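Local structure of gram-negative insecticidal protein (Chromobacterium piscinae, 6FBM) at residues A[408-420]-A[499-511]. The protein is an insecticidal toxin that probably forms membrane pores through its MACPF domain and also carries a beta-tripod part. Residues are numbered along the deposited sequence; the frame is centred on the assembly and turned at random.
Sequences RAIPPQGYRALGD and ERLRGSIACVKTS
A417 and I505 form a single parallel beta bridge, their CA atoms 4.7 Å apart, and neighbouring R416–S504 and L418–A506 keep the same register. A417 uses both of its backbone polar groups: its N donates to O of S504 at 2.9 Å (N-H...O angle 166°), while its O accepts from N of A506 at 2.8 Å. In this worked example of how one residue can couple two chain segments, the bonds reach the residues before and after I505, the hallmark of parallel pairing. I505 itself turns its CA-H to the A417 carbonyl.

Side chains gather around this bridge. The I505 branch CG1–CD1 reaches R408, whose aliphatic CD lies 3.6 Å from I505 CG1, and that same CG1 sits over one guanidinium face. Bends in the R408 chain bring NH2 to D420, where a salt bridge to OD2 of 2.7 Å helps fix the rotation of the group; D420 OD2 also accepts from N of G485. R416 turns at its second torsion (chi2 -77°), laying its guanidinium over the CA of G503. There NH1 of R416 bonds its neighbour's carbonyl, O of Y415, from above the carbonyl plane but within its own guanidinium plane. A water accepts from N of G503, donates to O of I505 and weakly accepts from NE of R416, tying arginine to loop. CB of R416 meets CB of A506 at 3.6 Å; farther along, CD1 of L418 reaches CB of V508 at 3.7 Å.

The bridge thereby joins two small sheets: strand 415-416 edges the one containing 439-441 and 383-384, whereas 506-508 pairs with 445-447. L418 spans the junction, touching V440 and C445, and the 499-511 segment enters it from helix 495-500, within a region probably belonging to the beta-tripod part of the toxin.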
loop_
_atom_site.group_PDB
_atom_site.type_symbol
_atom_site.label_atom_id
_atom_site.label_comp_id
_atom_site.label_asym_id
_atom_site.label_seq_id
_atom_site.Cartn_x
_atom_site.Cartn_y
_atom_site.Cartn_z
ATOM N N ARG A 408 -36.750 -4.904 -66.282
ATOM C CA ARG A 408 -35.806 -5.706 -65.504
ATOM C C ARG A 408 -35.371 -4.943 -64.319
ATOM O O ARG A 408 -35.052 -3.740 -64.428
ATOM C CB ARG A 408 -34.492 -5.890 -66.217
ATOM C CG ARG A 408 -34.411 -7.108 -67.049
ATOM C CD ARG A 408 -33.287 -8.027 -66.671
ATOM N NE ARG A 408 -32.702 -8.491 -67.917
ATOM C CZ ARG A 408 -33.259 -9.339 -68.786
ATOM N NH1 ARG A 408 -32.572 -9.628 -69.874
ATOM N NH2 ARG A 408 -34.441 -9.933 -68.585
ATOM N N ALA A 409 -35.257 -5.640 -63.203
ATOM C CA ALA A 409 -34.603 -5.053 -62.069
ATOM C C ALA A 409 -33.121 -4.921 -62.410
ATOM O O ALA A 409 -32.506 -5.839 -62.955
ATOM C CB ALA A 409 -34.808 -5.917 -60.839
ATOM N N ILE A 410 -32.577 -3.746 -62.154
ATOM C CA ILE A 410 -31.149 -3.548 -62.156
ATOM C C ILE A 410 -30.696 -3.902 -60.740
ATOM O O ILE A 410 -31.049 -3.193 -59.790
ATOM C CB ILE A 410 -30.741 -2.101 -62.510
ATOM C CG1 ILE A 410 -31.319 -1.676 -63.852
ATOM C CG2 ILE A 410 -29.219 -1.995 -62.574
ATOM C CD1 ILE A 410 -31.275 -0.179 -64.089
ATOM N N PRO A 411 -29.947 -5.004 -60.589
ATOM C CA PRO A 411 -29.540 -5.372 -59.234
ATOM C C PRO A 411 -28.373 -4.537 -58.739
ATOM O O PRO A 411 -27.518 -4.116 -59.549
ATOM C CB PRO A 411 -29.097 -6.832 -59.371
ATOM C CG PRO A 411 -29.287 -7.204 -60.815
ATOM C CD PRO A 411 -29.395 -5.929 -61.587
ATOM N N PRO A 412 -28.295 -4.310 -57.409
ATOM C CA PRO A 412 -27.043 -3.736 -56.867
ATOM C C PRO A 412 -25.904 -4.719 -57.048
ATOM O O PRO A 412 -26.143 -5.910 -57.264
ATOM C CB PRO A 412 -27.341 -3.542 -55.395
ATOM C CG PRO A 412 -28.435 -4.532 -55.098
ATOM C CD PRO A 412 -29.245 -4.687 -56.341
ATOM N N GLN A 413 -24.683 -4.198 -56.961
ATOM C CA GLN A 413 -23.461 -4.975 -57.174
ATOM C C GLN A 413 -23.470 -6.262 -56.332
ATOM O O GLN A 413 -23.663 -6.203 -55.100
ATOM C CB GLN A 413 -22.194 -4.151 -56.822
ATOM C CG GLN A 413 -20.863 -4.830 -57.243
ATOM C CD GLN A 413 -20.694 -4.915 -58.777
ATOM O OE1 GLN A 413 -21.414 -4.227 -59.531
ATOM N NE2 GLN A 413 -19.794 -5.784 -59.238
ATOM N N GLY A 414 -23.293 -7.396 -57.022
ATOM C CA GLY A 414 -23.258 -8.710 -56.391
ATOM C C GLY A 414 -24.573 -9.468 -56.321
ATOM O O GLY A 414 -24.572 -10.625 -55.922
ATOM N N TYR A 415 -25.688 -8.834 -56.705
ATOM C CA TYR A 415 -27.005 -9.475 -56.653
ATOM C C TYR A 415 -27.574 -9.771 -58.057
ATOM O O TYR A 415 -27.016 -9.366 -59.062
ATOM C CB TYR A 415 -27.958 -8.611 -55.852
ATOM C CG TYR A 415 -27.539 -8.397 -54.437
ATOM C CD1 TYR A 415 -26.469 -7.555 -54.123
ATOM C CD2 TYR A 415 -28.218 -9.026 -53.373
ATOM C CE1 TYR A 415 -26.077 -7.359 -52.807
ATOM C CE2 TYR A 415 -27.829 -8.827 -52.047
ATOM C CZ TYR A 415 -26.764 -8.001 -51.775
ATOM O OH TYR A 415 -26.404 -7.809 -50.487
ATOM N N ARG A 416 -28.676 -10.510 -58.094
ATOM C CA ARG A 416 -29.311 -10.918 -59.347
ATOM C C ARG A 416 -30.812 -10.844 -59.217
ATOM O O ARG A 416 -31.352 -11.087 -58.145
ATOM C CB ARG A 416 -28.986 -12.385 -59.648
ATOM C CG ARG A 416 -27.521 -12.719 -59.749
ATOM C CD ARG A 416 -26.961 -12.258 -61.078
ATOM N NE ARG A 416 -25.562 -12.644 -61.129
ATOM C CZ ARG A 416 -24.549 -11.991 -60.568
ATOM N NH1 ARG A 416 -24.737 -10.849 -59.937
ATOM N NH2 ARG A 416 -23.334 -12.508 -60.659
ATOM N N ALA A 417 -31.485 -10.535 -60.320
ATOM C CA ALA A 417 -32.944 -10.581 -60.368
ATOM C C ALA A 417 -33.392 -11.956 -60.871
ATOM O O ALA A 417 -32.707 -12.595 -61.659
ATOM C CB ALA A 417 -33.474 -9.477 -61.257
ATOM N N LEU A 418 -34.526 -12.419 -60.357
ATOM C CA LEU A 418 -35.049 -13.742 -60.681
ATOM C C LEU A 418 -36.184 -13.724 -61.702
ATOM O O LEU A 418 -36.473 -14.751 -62.323
ATOM C CB LEU A 418 -35.519 -14.441 -59.424
ATOM C CG LEU A 418 -34.510 -14.524 -58.271
ATOM C CD1 LEU A 418 -35.022 -15.493 -57.205
ATOM C CD2 LEU A 418 -33.125 -14.969 -58.763
ATOM N N GLY A 419 -36.800 -12.555 -61.908
ATOM C CA GLY A 419 -37.848 -12.418 -62.890
ATOM C C GLY A 419 -38.138 -10.998 -63.290
ATOM O O GLY A 419 -37.988 -10.084 -62.491
ATOM N N ASP A 420 -38.591 -10.829 -64.532
ATOM C CA ASP A 420 -38.978 -9.515 -65.023
ATOM C C ASP A 420 -40.401 -9.186 -64.635
ATOM O O ASP A 420 -41.132 -10.026 -64.153
ATOM C CB ASP A 420 -38.781 -9.432 -66.534
ATOM C CG ASP A 420 -37.324 -9.510 -66.939
ATOM O OD1 ASP A 420 -36.444 -9.166 -66.134
ATOM O OD2 ASP A 420 -37.049 -9.922 -68.075
ATOM N N GLU A 499 -26.509 -15.895 -72.553
ATOM C CA GLU A 499 -25.351 -15.102 -72.121
ATOM C C GLU A 499 -25.716 -13.686 -71.706
ATOM O O GLU A 499 -25.161 -13.156 -70.735
ATOM C CB GLU A 499 -24.274 -15.015 -73.229
ATOM C CG GLU A 499 -23.057 -15.878 -72.973
ATOM C CD GLU A 499 -22.310 -15.443 -71.722
ATOM O OE1 GLU A 499 -21.905 -14.259 -71.621
ATOM O OE2 GLU A 499 -22.141 -16.308 -70.840
ATOM N N ARG A 500 -26.637 -13.078 -72.446
ATOM C CA ARG A 500 -27.103 -11.727 -72.156
ATOM C C ARG A 500 -27.641 -11.601 -70.722
ATOM O O ARG A 500 -27.476 -10.558 -70.093
ATOM C CB ARG A 500 -28.156 -11.300 -73.194
ATOM C CG ARG A 500 -28.882 -9.982 -72.932
ATOM C CD ARG A 500 -27.940 -8.778 -72.833
ATOM N NE ARG A 500 -27.631 -8.227 -74.157
ATOM C CZ ARG A 500 -28.481 -7.510 -74.909
ATOM N NH1 ARG A 500 -29.715 -7.242 -74.486
ATOM N NH2 ARG A 500 -28.106 -7.067 -76.100
ATOM N N LEU A 501 -28.248 -12.675 -70.214
ATOM C CA LEU A 501 -28.805 -12.712 -68.862
ATOM C C LEU A 501 -27.762 -12.829 -67.750
ATOM O O LEU A 501 -28.074 -12.589 -66.596
ATOM C CB LEU A 501 -29.790 -13.901 -68.728
ATOM C CG LEU A 501 -31.007 -13.959 -69.643
ATOM C CD1 LEU A 501 -31.919 -15.111 -69.268
ATOM C CD2 LEU A 501 -31.770 -12.630 -69.649
ATOM N N ARG A 502 -26.539 -13.235 -68.082
ATOM C CA ARG A 502 -25.496 -13.525 -67.080
ATOM C C ARG A 502 -25.028 -12.248 -66.403
ATOM O O ARG A 502 -24.740 -11.266 -67.064
ATOM C CB ARG A 502 -24.332 -14.291 -67.700
ATOM C CG ARG A 502 -23.554 -15.134 -66.682
ATOM C CD ARG A 502 -22.379 -15.921 -67.335
ATOM N NE ARG A 502 -21.557 -15.114 -68.267
ATOM C CZ ARG A 502 -20.361 -14.557 -68.034
ATOM N NH1 ARG A 502 -19.720 -14.743 -66.882
ATOM N NH2 ARG A 502 -19.795 -13.847 -68.998
ATOM N N GLY A 503 -24.997 -12.254 -65.073
ATOM C CA GLY A 503 -24.678 -11.065 -64.284
ATOM C C GLY A 503 -25.866 -10.208 -63.894
ATOM O O GLY A 503 -25.728 -9.339 -63.052
ATOM N N SER A 504 -27.028 -10.449 -64.486
ATOM C CA SER A 504 -28.233 -9.647 -64.269
ATOM C C SER A 504 -29.402 -10.493 -63.763
ATOM O O SER A 504 -29.999 -10.189 -62.745
ATOM C CB SER A 504 -28.629 -8.976 -65.573
ATOM O OG SER A 504 -27.747 -7.925 -65.870
ATOM N N ILE A 505 -29.735 -11.536 -64.502
ATOM C CA ILE A 505 -30.810 -12.435 -64.158
ATOM C C ILE A 505 -30.207 -13.750 -63.755
ATOM O O ILE A 505 -29.205 -14.175 -64.324
ATOM C CB ILE A 505 -31.782 -12.658 -65.347
ATOM C CG1 ILE A 505 -32.506 -11.358 -65.710
ATOM C CG2 ILE A 505 -32.776 -13.786 -65.068
ATOM C CD1 ILE A 505 -33.568 -10.974 -64.692
ATOM N N ALA A 506 -30.840 -14.403 -62.786
ATOM C CA ALA A 506 -30.410 -15.716 -62.338
ATOM C C ALA A 506 -31.587 -16.530 -61.824
ATOM O O ALA A 506 -32.733 -16.054 -61.813
ATOM C CB ALA A 506 -29.344 -15.579 -61.276
ATOM N N CYS A 507 -31.302 -17.774 -61.445
ATOM C CA CYS A 507 -32.254 -18.638 -60.754
ATOM C C CYS A 507 -31.730 -18.951 -59.364
ATOM O O CYS A 507 -30.526 -19.042 -59.158
ATOM C CB CYS A 507 -32.449 -19.938 -61.516
ATOM S SG CYS A 507 -32.960 -19.710 -63.206
ATOM N N VAL A 508 -32.652 -19.158 -58.431
ATOM C CA VAL A 508 -32.312 -19.320 -57.036
ATOM C C VAL A 508 -32.165 -20.799 -56.713
ATOM O O VAL A 508 -33.061 -21.591 -57.011
ATOM C CB VAL A 508 -33.319 -18.608 -56.100
ATOM C CG1 VAL A 508 -34.756 -19.159 -56.188
ATOM C CG2 VAL A 508 -32.798 -18.600 -54.669
ATOM N N LYS A 509 -31.012 -21.144 -56.106
ATOM C CA LYS A 509 -30.647 -22.515 -55.739
ATOM C C LYS A 509 -31.598 -23.164 -54.729
ATOM O O LYS A 509 -32.039 -22.511 -53.763
ATOM C CB LYS A 509 -29.250 -22.556 -55.118
ATOM C CG LYS A 509 -28.090 -22.242 -56.051
ATOM C CD LYS A 509 -26.804 -22.113 -55.235
ATOM C CE LYS A 509 -25.546 -22.421 -56.007
ATOM N NZ LYS A 509 -24.398 -22.211 -55.082
ATOM N N THR A 510 -31.852 -24.462 -54.932
ATOM C CA THR A 510 -32.621 -25.268 -53.989
ATOM C C THR A 510 -31.916 -25.333 -52.622
ATOM O O THR A 510 -32.583 -25.321 -51.574
ATOM C CB THR A 510 -32.872 -26.694 -54.544
ATOM O OG1 THR A 510 -33.592 -26.600 -55.771
ATOM C CG2 THR A 510 -33.685 -27.569 -53.555
ATOM N N SER A 511 -30.576 -25.382 -52.639
ATOM C CA SER A 511 -29.809 -25.450 -51.394
ATOM C C SER A 511 -29.934 -24.219 -50.488
ATOM O O SER A 511 -29.675 -24.330 -49.294
ATOM C CB SER A 511 -28.328 -25.771 -51.665
ATOM O OG SER A 511 -27.752 -24.872 -52.585
HETATM O O HOH W 1 -30.078 -5.454 -65.090
HETATM O O HOH W 2 -26.468 -14.346 -63.666
#